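Local coordinates for synaptonemal complex protein 2 (Mus musculus, PDB 5IWZ), which is a major component of the axial and lateral elements of the synaptonemal complex, needed for its assembly and for normal chromosome synapsis in meiosis, at residues S143-G146 with K147-V150; L91-M94 with I95-G98; K177-N180 with L181-R185; E152-I155 with P156-C159. All coordinates share one frame; numbering follows the deposited sequence.

Contact 1 (S143-G146 with K147-V150); sequences SDEG and KNQV
E145 and Q149, one turn apart, slant across each other at the start of helix 144-163, and the glutamine reaches its partner stepwise. Its CB lies 3.7 Å from E145 O. CG, held beside the backbone N by chi1 of -68°, comes 3.4 Å from E145 OE2; beyond it the chain runs extended and carries NE2 to the same oxygen at 3.2 Å. That bond is weak, and the carboxylate and amide planes stand 70° apart. OE1 of Q149 turns to another mate, a weak bond from Q101. With an alanine here, E145 OE2 is likely to lose this donor, its carboxylate would be freer to turn, and Q101 would be left without an acceptor.

The helix is opened by an N-cap: S143 OG accepts from G146 N at 3.1 Å, and it is also hydrogen-bonded to Q92. The first main-chain bond, K147 N to S143 O, is long at 3.3 Å. The acidic D144 and E145 in this first turn would probably suit the positive end of the helix dipole. Further along, V150 CG2 presses to 3.0 Å from G146 O.

The buried V150 packs on L136, I139 and Y140 of helix 123-141, with K147 also touching Y140, while Q149 looks across to helix 99-108.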
ATOM      1  N   SER A 143      11.503  12.925  15.121  1.00 62.84           N
ATOM      2  CA  SER A 143      12.419  12.742  16.245  1.00 56.11           C
ATOM      3  C   SER A 143      12.744  11.263  16.380  1.00 55.90           C
ATOM      4  O   SER A 143      12.167  10.414  15.696  1.00 55.34           O
ATOM      5  CB  SER A 143      11.826  13.254  17.548  1.00 52.56           C
ATOM      6  OG  SER A 143      10.765  12.411  17.966  1.00 52.77           O
ATOM      7  N   ASP A 144      13.672  10.965  17.290  1.00 56.55           N
ATOM      8  CA  ASP A 144      13.977   9.570  17.586  1.00 57.44           C
ATOM      9  C   ASP A 144      12.862   8.927  18.398  1.00 52.09           C
ATOM     10  O   ASP A 144      12.529   7.756  18.182  1.00 48.77           O
ATOM     11  CB  ASP A 144      15.306   9.470  18.329  1.00 67.54           C
ATOM     12  CG  ASP A 144      16.467   9.991  17.511  1.00 77.77           C
ATOM     13  OD1 ASP A 144      16.474   9.756  16.281  1.00 74.64           O
ATOM     14  OD2 ASP A 144      17.366  10.639  18.096  1.00 84.20           O
ATOM     15  N   GLU A 145      12.263   9.683  19.323  1.00 47.02           N
ATOM     16  CA  GLU A 145      11.205   9.137  20.170  1.00 54.64           C
ATOM     17  C   GLU A 145       9.982   8.749  19.347  1.00 49.12           C
ATOM     18  O   GLU A 145       9.492   7.616  19.440  1.00 47.12           O
ATOM     19  CB  GLU A 145      10.818  10.145  21.256  1.00 60.64           C
ATOM     20  CG  GLU A 145       9.676   9.674  22.143  1.00 72.39           C
ATOM     21  CD  GLU A 145      10.035   8.451  22.979  1.00 87.54           C
ATOM     22  OE1 GLU A 145      10.416   8.636  24.155  1.00 94.45           O
ATOM     23  OE2 GLU A 145       9.938   7.309  22.465  1.00 89.70           O
ATOM     24  N   GLY A 146       9.470   9.687  18.541  1.00 39.99           N
ATOM     25  CA  GLY A 146       8.350   9.369  17.664  1.00 34.07           C
ATOM     26  C   GLY A 146       8.653   8.187  16.771  1.00 41.47           C
ATOM     27  O   GLY A 146       7.807   7.319  16.565  1.00 38.78           O
ATOM     28  N   LYS A 147       9.888   8.113  16.274  1.00 49.49           N
ATOM     29  CA  LYS A 147      10.294   7.006  15.415  1.00 47.36           C
ATOM     30  C   LYS A 147      10.309   5.683  16.178  1.00 42.92           C
ATOM     31  O   LYS A 147       9.823   4.658  15.673  1.00 31.47           O
ATOM     32  CB  LYS A 147      11.669   7.319  14.827  1.00 51.01           C
ATOM     33  CG  LYS A 147      12.258   6.269  13.922  1.00 61.13           C
ATOM     34  CD  LYS A 147      13.506   6.835  13.277  1.00 72.36           C
ATOM     35  CE  LYS A 147      13.241   8.233  12.712  1.00 78.73           C
ATOM     36  NZ  LYS A 147      14.282   8.725  11.770  1.00 83.59           N
ATOM     37  N   ASN A 148      10.862   5.680  17.396  1.00 36.66           N
ATOM     38  CA  ASN A 148      10.897   4.436  18.161  1.00 40.64           C
ATOM     39  C   ASN A 148       9.489   3.937  18.475  1.00 40.08           C
ATOM     40  O   ASN A 148       9.205   2.739  18.342  1.00 39.60           O
ATOM     41  CB  ASN A 148      11.683   4.607  19.460  1.00 36.31           C
ATOM     42  CG  ASN A 148      11.494   3.416  20.395  1.00 47.36           C
ATOM     43  OD1 ASN A 148      12.072   2.344  20.181  1.00 43.25           O
ATOM     44  ND2 ASN A 148      10.640   3.581  21.406  1.00 42.16           N
ATOM     45  N   GLN A 149       8.598   4.832  18.904  1.00 37.54           N
ATOM     46  CA  GLN A 149       7.251   4.394  19.258  1.00 36.25           C
ATOM     47  C   GLN A 149       6.483   3.926  18.036  1.00 31.12           C
ATOM     48  O   GLN A 149       5.728   2.951  18.110  1.00 34.52           O
ATOM     49  CB  GLN A 149       6.484   5.511  19.975  1.00 39.02           C
ATOM     50  CG  GLN A 149       7.040   5.834  21.359  1.00 38.15           C
ATOM     51  CD  GLN A 149       6.160   6.789  22.154  1.00 38.35           C
ATOM     52  OE1 GLN A 149       4.934   6.793  22.013  1.00 33.21           O
ATOM     53  NE2 GLN A 149       6.791   7.623  22.975  1.00 34.58           N
ATOM     54  N   VAL A 150       6.668   4.592  16.897  1.00 31.88           N
ATOM     55  CA  VAL A 150       5.971   4.171  15.687  1.00 29.57           C
ATOM     56  C   VAL A 150       6.408   2.768  15.284  1.00 30.58           C
ATOM     57  O   VAL A 150       5.571   1.895  15.017  1.00 28.69           O
ATOM     58  CB  VAL A 150       6.183   5.191  14.550  1.00 30.37           C
ATOM     59  CG1 VAL A 150       5.662   4.619  13.250  1.00 30.39           C
ATOM     60  CG2 VAL A 150       5.453   6.488  14.861  1.00 35.81           C
TER

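Contact 2 (L91-M94 with I95-G98); sequences LQTM and IKQG
T93 lies side by side with both K96 and Q97, pointing the same way, and its methyl does the touching: CG2 is 3.8 Å from Q97 OE1 and about as far from K96 CE. The carbonyl oxygen of T93 is more crowded. T93 O takes Q97 N at 2.8 Å, while K96 CG stands only 2.9 Å from it, a tight fit matched by a K96 chi1 of 93°, away from any staggered position. I95 CD1 reaches back to Q92 OE1 at 3.5 Å and, more loosely, to L91 CG at 4.4 Å. The main-chain bonds I95 N to L91 O and K96 N to Q92 O are regular.

The helix then ends in a Schellman motif. G98 leaves helical angles with a phi of 107°, where a CB would jam against the carbonyl oxygen of Q97, and its N returns to I95 O at 3.0 Å. Q97 N shows the same closing of the turn: besides T93 O it makes a weak bond to M94 O. G98 is also the N-cap residue of helix 99-108, so one glycine ends a helix and opens the next.

Outer partners fix the polar ends: T93 OG1 bonds to A89 O, Q92 OE1 to S143, and Q97 NE2 to K47 O. L91 packs on V138 and I95 on I139, both of helix 123-141, and each also touches I142, whereas M94 rests on F49 of helix 49-63 and on L99.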
ATOM      1  N   LEU A  91       4.157  19.133  17.749  1.00 33.26           N
ATOM      2  CA  LEU A  91       4.166  17.706  17.461  1.00 45.25           C
ATOM      3  C   LEU A  91       4.887  16.944  18.565  1.00 45.08           C
ATOM      4  O   LEU A  91       4.415  15.891  19.013  1.00 42.21           O
ATOM      5  CB  LEU A  91       4.792  17.440  16.088  1.00 41.92           C
ATOM      6  CG  LEU A  91       4.579  16.039  15.510  1.00 48.95           C
ATOM      7  CD1 LEU A  91       3.101  15.682  15.489  1.00 50.68           C
ATOM      8  CD2 LEU A  91       5.171  15.912  14.115  1.00 49.63           C
ATOM      9  N   GLN A  92       6.002  17.490  19.055  1.00 48.11           N
ATOM     10  CA  GLN A  92       6.767  16.795  20.087  1.00 51.05           C
ATOM     11  C   GLN A  92       6.023  16.769  21.412  1.00 46.13           C
ATOM     12  O   GLN A  92       6.110  15.786  22.160  1.00 49.89           O
ATOM     13  CB  GLN A  92       8.141  17.439  20.253  1.00 58.23           C
ATOM     14  CG  GLN A  92       9.240  16.675  19.543  1.00 68.17           C
ATOM     15  CD  GLN A  92       9.417  15.260  20.092  1.00 70.40           C
ATOM     16  OE1 GLN A  92       9.529  14.295  19.333  1.00 70.74           O
ATOM     17  NE2 GLN A  92       9.444  15.135  21.414  1.00 64.34           N
ATOM     18  N   THR A  93       5.282  17.833  21.720  1.00 44.13           N
ATOM     19  CA  THR A  93       4.439  17.821  22.911  1.00 46.06           C
ATOM     20  C   THR A  93       3.341  16.769  22.808  1.00 41.13           C
ATOM     21  O   THR A  93       3.027  16.085  23.789  1.00 52.42           O
ATOM     22  CB  THR A  93       3.830  19.201  23.136  1.00 40.24           C
ATOM     23  OG1 THR A  93       4.878  20.173  23.147  1.00 47.40           O
ATOM     24  CG2 THR A  93       3.093  19.237  24.464  1.00 35.22           C
ATOM     25  N   MET A  94       2.730  16.629  21.635  1.00 39.79           N
ATOM     26  CA  MET A  94       1.692  15.615  21.498  1.00 38.20           C
ATOM     27  C   MET A  94       2.287  14.216  21.573  1.00 32.61           C
ATOM     28  O   MET A  94       1.666  13.307  22.137  1.00 33.33           O
ATOM     29  CB  MET A  94       0.906  15.825  20.199  1.00 34.66           C
ATOM     30  CG  MET A  94      -0.016  17.032  20.292  1.00 42.61           C
ATOM     31  SD  MET A  94      -1.218  17.157  18.939  1.00 45.65           S
ATOM     32  CE  MET A  94      -0.148  17.543  17.569  1.00 36.63           C
ATOM     33  N   ILE A  95       3.489  14.026  21.020  1.00 34.43           N
ATOM     34  CA  ILE A  95       4.184  12.750  21.177  1.00 37.25           C
ATOM     35  C   ILE A  95       4.407  12.462  22.650  1.00 35.72           C
ATOM     36  O   ILE A  95       4.151  11.349  23.122  1.00 39.27           O
ATOM     37  CB  ILE A  95       5.512  12.744  20.400  1.00 36.69           C
ATOM     38  CG1 ILE A  95       5.261  12.710  18.904  1.00 30.67           C
ATOM     39  CG2 ILE A  95       6.363  11.559  20.797  1.00 43.22           C
ATOM     40  CD1 ILE A  95       6.501  13.023  18.129  1.00 42.10           C
ATOM     41  N   LYS A  96       4.843  13.475  23.406  1.00 34.77           N
ATOM     42  CA  LYS A  96       5.032  13.299  24.838  1.00 44.13           C
ATOM     43  C   LYS A  96       3.709  13.103  25.578  1.00 46.37           C
ATOM     44  O   LYS A  96       3.702  12.504  26.664  1.00 44.84           O
ATOM     45  CB  LYS A  96       5.812  14.491  25.419  1.00 53.58           C
ATOM     46  CG  LYS A  96       4.960  15.629  25.969  1.00 66.23           C
ATOM     47  CD  LYS A  96       5.742  16.579  26.888  1.00 75.58           C
ATOM     48  CE  LYS A  96       4.812  17.617  27.544  1.00 72.47           C
ATOM     49  NZ  LYS A  96       3.728  16.980  28.358  1.00 68.88           N
ATOM     50  N   GLN A  97       2.593  13.570  25.017  1.00 42.61           N
ATOM     51  CA  GLN A  97       1.280  13.340  25.611  1.00 38.60           C
ATOM     52  C   GLN A  97       0.685  11.996  25.206  1.00 36.61           C
ATOM     53  O   GLN A  97      -0.380  11.628  25.712  1.00 38.59           O
ATOM     54  CB  GLN A  97       0.315  14.470  25.228  1.00 34.42           C
ATOM     55  CG  GLN A  97       0.599  15.803  25.891  1.00 35.92           C
ATOM     56  CD  GLN A  97      -0.351  16.898  25.424  1.00 43.77           C
ATOM     57  OE1 GLN A  97      -0.216  17.415  24.311  1.00 43.89           O
ATOM     58  NE2 GLN A  97      -1.318  17.257  26.272  1.00 39.87           N
ATOM     59  N   GLY A  98       1.339  11.267  24.297  1.00 33.70           N
ATOM     60  CA  GLY A  98       0.937   9.920  23.939  1.00 33.19           C
ATOM     61  C   GLY A  98       0.289   9.796  22.576  1.00 31.09           C
ATOM     62  O   GLY A  98      -0.540   8.901  22.367  1.00 34.48           O
TER

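Contact 3 (K177-N180 with L181-R185)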
ATOM      1  N   LYS A 177       3.864  -1.081   2.238  1.00 33.63           N
ATOM      2  CA  LYS A 177       4.881  -0.198   1.678  1.00 31.39           C
ATOM      3  C   LYS A 177       5.327   0.848   2.695  1.00 27.04           C
ATOM      4  O   LYS A 177       6.514   1.199   2.752  1.00 26.68           O
ATOM      5  CB  LYS A 177       4.346   0.441   0.399  1.00 37.37           C
ATOM      6  CG  LYS A 177       4.769   1.854   0.142  1.00 44.69           C
ATOM      7  CD  LYS A 177       4.183   2.340  -1.193  1.00 56.34           C
ATOM      8  CE  LYS A 177       2.668   2.164  -1.218  1.00 61.35           C
ATOM      9  NZ  LYS A 177       2.102   2.022  -2.595  1.00 61.96           N
ATOM     10  N   LYS A 178       4.399   1.347   3.514  1.00 26.78           N
ATOM     11  CA  LYS A 178       4.793   2.225   4.609  1.00 26.69           C
ATOM     12  C   LYS A 178       5.687   1.491   5.597  1.00 24.83           C
ATOM     13  O   LYS A 178       6.622   2.079   6.151  1.00 29.35           O
ATOM     14  CB  LYS A 178       3.553   2.784   5.306  1.00 30.78           C
ATOM     15  CG  LYS A 178       2.761   3.785   4.482  1.00 33.65           C
ATOM     16  CD  LYS A 178       3.478   5.121   4.437  1.00 38.80           C
ATOM     17  CE  LYS A 178       2.596   6.223   3.873  1.00 42.15           C
ATOM     18  NZ  LYS A 178       2.265   6.006   2.430  1.00 44.03           N
ATOM     19  N   MET A 179       5.423   0.201   5.834  1.00 24.98           N
ATOM     20  CA  MET A 179       6.274  -0.544   6.760  1.00 22.56           C
ATOM     21  C   MET A 179       7.694  -0.700   6.222  1.00 35.28           C
ATOM     22  O   MET A 179       8.670  -0.541   6.971  1.00 31.26           O
ATOM     23  CB  MET A 179       5.677  -1.916   7.069  1.00 26.85           C
ATOM     24  CG  MET A 179       6.654  -2.790   7.871  1.00 35.21           C
ATOM     25  SD  MET A 179       5.963  -4.301   8.559  1.00 38.59           S
ATOM     26  CE  MET A 179       5.882  -5.343   7.110  1.00 42.56           C
ATOM     27  N   ASN A 180       7.829  -1.011   4.926  1.00 33.14           N
ATOM     28  CA  ASN A 180       9.155  -1.152   4.331  1.00 39.23           C
ATOM     29  C   ASN A 180       9.904   0.176   4.311  1.00 31.24           C
ATOM     30  O   ASN A 180      11.128   0.199   4.465  1.00 35.03           O
ATOM     31  CB  ASN A 180       9.033  -1.778   2.926  1.00 29.86           C
ATOM     32  CG  ASN A 180       8.879  -3.291   3.007  1.00 32.31           C
ATOM     33  OD1 ASN A 180       9.500  -3.914   3.852  1.00 37.50           O
ATOM     34  ND2 ASN A 180       8.020  -3.876   2.177  1.00 23.24           N
ATOM     35  N   LEU A 181       9.190   1.283   4.151  1.00 27.70           N
ATOM     36  CA  LEU A 181       9.804   2.597   4.294  1.00 35.83           C
ATOM     37  C   LEU A 181      10.312   2.825   5.714  1.00 39.37           C
ATOM     38  O   LEU A 181      11.416   3.347   5.908  1.00 43.73           O
ATOM     39  CB  LEU A 181       8.785   3.667   3.891  1.00 34.63           C
ATOM     40  CG  LEU A 181       9.148   5.142   3.999  1.00 51.67           C
ATOM     41  CD1 LEU A 181      10.088   5.518   2.869  1.00 56.48           C
ATOM     42  CD2 LEU A 181       7.880   5.980   3.939  1.00 55.72           C
ATOM     43  N   MET A 182       9.535   2.425   6.721  1.00 32.99           N
ATOM     44  CA  MET A 182       9.976   2.606   8.102  1.00 38.23           C
ATOM     45  C   MET A 182      11.197   1.747   8.407  1.00 39.75           C
ATOM     46  O   MET A 182      12.135   2.192   9.081  1.00 37.47           O
ATOM     47  CB  MET A 182       8.837   2.268   9.063  1.00 35.15           C
ATOM     48  CG  MET A 182       7.630   3.172   8.896  1.00 43.26           C
ATOM     49  SD  MET A 182       6.359   3.033  10.168  1.00 48.53           S
ATOM     50  CE  MET A 182       6.052   1.288  10.281  1.00 36.90           C
ATOM     51  N   LEU A 183      11.197   0.505   7.929  1.00 35.04           N
ATOM     52  CA  LEU A 183      12.361  -0.338   8.137  1.00 37.00           C
ATOM     53  C   LEU A 183      13.569   0.205   7.387  1.00 39.00           C
ATOM     54  O   LEU A 183      14.700   0.017   7.836  1.00 36.64           O
ATOM     55  CB  LEU A 183      12.038  -1.763   7.714  1.00 40.32           C
ATOM     56  CG  LEU A 183      10.864  -2.433   8.427  1.00 37.33           C
ATOM     57  CD1 LEU A 183      10.493  -3.722   7.712  1.00 36.83           C
ATOM     58  CD2 LEU A 183      11.229  -2.718   9.877  1.00 34.38           C
ATOM     59  N   ASP A 184      13.341   0.923   6.276  1.00 44.10           N
ATOM     60  CA  ASP A 184      14.444   1.381   5.430  1.00 54.36           C
ATOM     61  C   ASP A 184      15.381   2.324   6.174  1.00 62.93           C
ATOM     62  O   ASP A 184      16.605   2.228   6.031  1.00 69.56           O
ATOM     63  CB  ASP A 184      13.909   2.074   4.175  1.00 54.68           C
ATOM     64  CG  ASP A 184      15.017   2.416   3.183  1.00 58.86           C
ATOM     65  OD1 ASP A 184      15.920   1.569   3.022  1.00 59.24           O
ATOM     66  OD2 ASP A 184      14.990   3.509   2.567  1.00 57.45           O
ATOM     67  N   ARG A 185      14.834   3.265   6.945  1.00 68.57           N
ATOM     68  CA  ARG A 185      15.698   4.201   7.658  1.00 84.89           C
ATOM     69  C   ARG A 185      16.485   3.496   8.761  1.00 94.31           C
ATOM     70  O   ARG A 185      17.699   3.697   8.901  1.00102.22           O
ATOM     71  CB  ARG A 185      14.871   5.357   8.223  1.00 86.33           C
ATOM     72  CG  ARG A 185      15.633   6.241   9.200  1.00 94.07           C
ATOM     73  CD  ARG A 185      15.375   5.815  10.636  1.00102.55           C
ATOM     74  NE  ARG A 185      16.201   6.536  11.604  1.00113.33           N
ATOM     75  CZ  ARG A 185      17.119   5.967  12.380  1.00120.94           C
ATOM     76  NH1 ARG A 185      17.337   4.663  12.307  1.00123.99           N
ATOM     77  NH2 ARG A 185      17.818   6.703  13.235  1.00123.47           N
TER
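M179 and L183, one turn apart, lie alongside each other and point the same way, with CG of the methionine 4.0 Å from CD1 of the leucine. L183 CD1 has a second neighbour at the same range, N180 OD1, and here the two side chains slant across each other. CG of L183 sits 3.2 Å from M179 O. It is put there by a chi1 of -58°, which sets it beside its own backbone N and thus back toward the previous turn. The carbonyl it leans on is already taken by L183 N, a bond of 2.9 Å at 164°.

M182 leans back in the same sense from another side of the helix. Its CG comes to 3.1 Å from K178 O, and a bend at chi3 (-50°) folds the methyl over, CE ending 4.0 Å from M179 CA. Cutting M182 back to an alanine is likely to open a gap beside V150 and I155, since both pack against the chain beyond CB.

At the C-terminal end the ladder slackens. D184 N bonds only weakly to N180 O, and weakly again to L181 O, as fits the last turn. The carboxylate of D184 finds its mate elsewhere, in a salt bridge with R228, and the amide of N180 donates through ND2 to G221 O.

Helix 169-185 is thus flanked on several sides: M179 and M182 meet helix 144-163, K178, L181 and M182 touch M137 of helix 123-141, and M179 and N180 lie against helix 216-229.

Contact 4 (E152-I155 with P156-C159)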
ATOM      1  N   GLU A 152       7.745   0.435  17.178  1.00 32.35           N
ATOM      2  CA  GLU A 152       7.399  -0.566  18.186  1.00 40.05           C
ATOM      3  C   GLU A 152       5.921  -0.930  18.132  1.00 32.53           C
ATOM      4  O   GLU A 152       5.553  -2.100  18.299  1.00 33.48           O
ATOM      5  CB  GLU A 152       7.764  -0.055  19.588  1.00 32.36           C
ATOM      6  CG  GLU A 152       9.247  -0.032  19.869  1.00 43.74           C
ATOM      7  CD  GLU A 152       9.862  -1.398  19.683  1.00 59.70           C
ATOM      8  OE1 GLU A 152       9.296  -2.370  20.228  1.00 62.53           O
ATOM      9  OE2 GLU A 152      10.889  -1.511  18.974  1.00 62.05           O
ATOM     10  N   SER A 153       5.070   0.062  17.916  1.00 27.49           N
ATOM     11  CA  SER A 153       3.626  -0.149  17.938  1.00 31.51           C
ATOM     12  C   SER A 153       3.079  -0.656  16.611  1.00 30.41           C
ATOM     13  O   SER A 153       2.187  -1.509  16.603  1.00 34.86           O
ATOM     14  CB  SER A 153       2.929   1.155  18.317  1.00 35.54           C
ATOM     15  OG  SER A 153       3.409   1.601  19.577  1.00 42.95           O
ATOM     16  N   PHE A 154       3.578  -0.148  15.480  1.00 26.54           N
ATOM     17  CA  PHE A 154       2.900  -0.360  14.203  1.00 25.43           C
ATOM     18  C   PHE A 154       3.497  -1.460  13.328  1.00 31.37           C
ATOM     19  O   PHE A 154       2.758  -2.012  12.514  1.00 33.99           O
ATOM     20  CB  PHE A 154       2.828   0.948  13.404  1.00 29.47           C
ATOM     21  CG  PHE A 154       1.617   1.774  13.744  1.00 37.31           C
ATOM     22  CD1 PHE A 154       0.391   1.491  13.160  1.00 35.59           C
ATOM     23  CD2 PHE A 154       1.693   2.802  14.672  1.00 30.25           C
ATOM     24  CE1 PHE A 154      -0.732   2.235  13.473  1.00 36.46           C
ATOM     25  CE2 PHE A 154       0.565   3.556  14.994  1.00 34.07           C
ATOM     26  CZ  PHE A 154      -0.643   3.274  14.390  1.00 38.34           C
ATOM     27  N   ILE A 155       4.782  -1.838  13.490  1.00 30.27           N
ATOM     28  CA  ILE A 155       5.293  -3.014  12.779  1.00 29.18           C
ATOM     29  C   ILE A 155       4.441  -4.258  13.044  1.00 35.88           C
ATOM     30  O   ILE A 155       4.070  -4.935  12.080  1.00 32.24           O
ATOM     31  CB  ILE A 155       6.785  -3.235  13.098  1.00 31.40           C
ATOM     32  CG1 ILE A 155       7.634  -2.068  12.609  1.00 34.86           C
ATOM     33  CG2 ILE A 155       7.269  -4.540  12.492  1.00 33.96           C
ATOM     34  CD1 ILE A 155       7.542  -1.838  11.154  1.00 36.38           C
ATOM     35  N   PRO A 156       4.098  -4.602  14.300  1.00 35.04           N
ATOM     36  CA  PRO A 156       3.199  -5.762  14.490  1.00 36.33           C
ATOM     37  C   PRO A 156       1.804  -5.557  13.918  1.00 35.89           C
ATOM     38  O   PRO A 156       1.212  -6.518  13.407  1.00 31.90           O
ATOM     39  CB  PRO A 156       3.164  -5.945  16.021  1.00 37.39           C
ATOM     40  CG  PRO A 156       3.751  -4.717  16.595  1.00 39.27           C
ATOM     41  CD  PRO A 156       4.680  -4.149  15.579  1.00 37.11           C
ATOM     42  N   GLN A 157       1.257  -4.340  13.999  1.00 30.70           N
ATOM     43  CA  GLN A 157      -0.074  -4.075  13.454  1.00 27.25           C
ATOM     44  C   GLN A 157      -0.099  -4.290  11.947  1.00 29.51           C
ATOM     45  O   GLN A 157      -1.029  -4.895  11.404  1.00 28.25           O
ATOM     46  CB  GLN A 157      -0.498  -2.632  13.761  1.00 25.63           C
ATOM     47  CG  GLN A 157      -0.699  -2.305  15.234  1.00 37.37           C
ATOM     48  CD  GLN A 157      -2.030  -2.795  15.766  1.00 39.38           C
ATOM     49  OE1 GLN A 157      -2.939  -3.117  14.998  1.00 38.86           O
ATOM     50  NE2 GLN A 157      -2.145  -2.876  17.090  1.00 37.58           N
ATOM     51  N   ILE A 158       0.900  -3.754  11.248  1.00 27.04           N
ATOM     52  CA  ILE A 158       0.932  -3.863   9.794  1.00 30.72           C
ATOM     53  C   ILE A 158       1.107  -5.318   9.354  1.00 29.57           C
ATOM     54  O   ILE A 158       0.426  -5.779   8.429  1.00 30.82           O
ATOM     55  CB  ILE A 158       2.024  -2.943   9.221  1.00 29.15           C
ATOM     56  CG1 ILE A 158       1.645  -1.484   9.528  1.00 29.81           C
ATOM     57  CG2 ILE A 158       2.210  -3.195   7.704  1.00 26.43           C
ATOM     58  CD1 ILE A 158       2.676  -0.454   9.084  1.00 33.91           C
ATOM     59  N   CYS A 159       1.996  -6.068  10.018  1.00 30.82           N
ATOM     60  CA  CYS A 159       2.164  -7.484   9.690  1.00 32.78           C
ATOM     61  C   CYS A 159       0.860  -8.250   9.877  1.00 37.85           C
ATOM     62  O   CYS A 159       0.472  -9.063   9.023  1.00 32.71           O
ATOM     63  CB  CYS A 159       3.270  -8.111  10.547  1.00 34.80           C
ATOM     64  SG  CYS A 159       4.950  -7.523  10.243  1.00 37.96           S
TER
HETATM   65  O   HOH W   1       0.382  -1.937  18.565  1.00 35.61           O
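Q157 CB approaches the F154 ring at a slant, 4.3 Å from CD1, while V104 and L136 from neighbouring helices also touch this phenylalanine. The second flat group, the Q157 amide, is held at both ends: OE1 accepts from K111 NZ, and NE2 serves E108 OE1 and a water. That water, 3.1 Å from Q157 NE2, donates to S153 O at 2.7 Å. In Q157, chi1 (-65°) sends CG back toward S153 O, and a bend at chi2 (-79°) then swings the amide outward to the water.

P156 has no N-H to offer E152 O, and its CD lies 3.5 Å from that oxygen. S153 O also lacks its usual helical partner: it is 4.0 Å from Q157 N, too long for a bond, and the water supplies a donor. The same proline CD also lies 3.4 Å from I155 CB, a close approach between adjacent residues, their side chains crossing at about a right angle.

Regular bonding resumes at once. I158 N meets F154 O at 2.8 Å, and C159 N takes I155 O at 3.1 Å.

I155 and I158 pack on helix 169-185, and C159 with P156 on helix 197-212. The whole is a proline kink within a continuous helix, here bending helix 144-163 among the stacked helices of the armadillo-repeat-like domain.

All four are local contacts along or at the ends of helices of the armadillo-repeat-like domain, and contacts 1 and 4 share helix 144-163. Contacts 2 and 4 bury most, four of eight residues each; contact 3 buries three and contact 1 only two. Contacts 1 and 2 lie at helix ends, where capping by serine or glycine sets the chemistry; they meet through S143 OG and Q92 OE1, 2.6 Å apart and probably hydrogen-bonded. Contacts 3 and 4 are more apolar where they face each other: M179 CG and I155 CD1 approach to 3.5 Å, joining two consecutive helices. Contact 3 also reaches contact 1, V150 CG1 lying 3.5 Å from M182 SD. Contacts 2 and 3 do not touch.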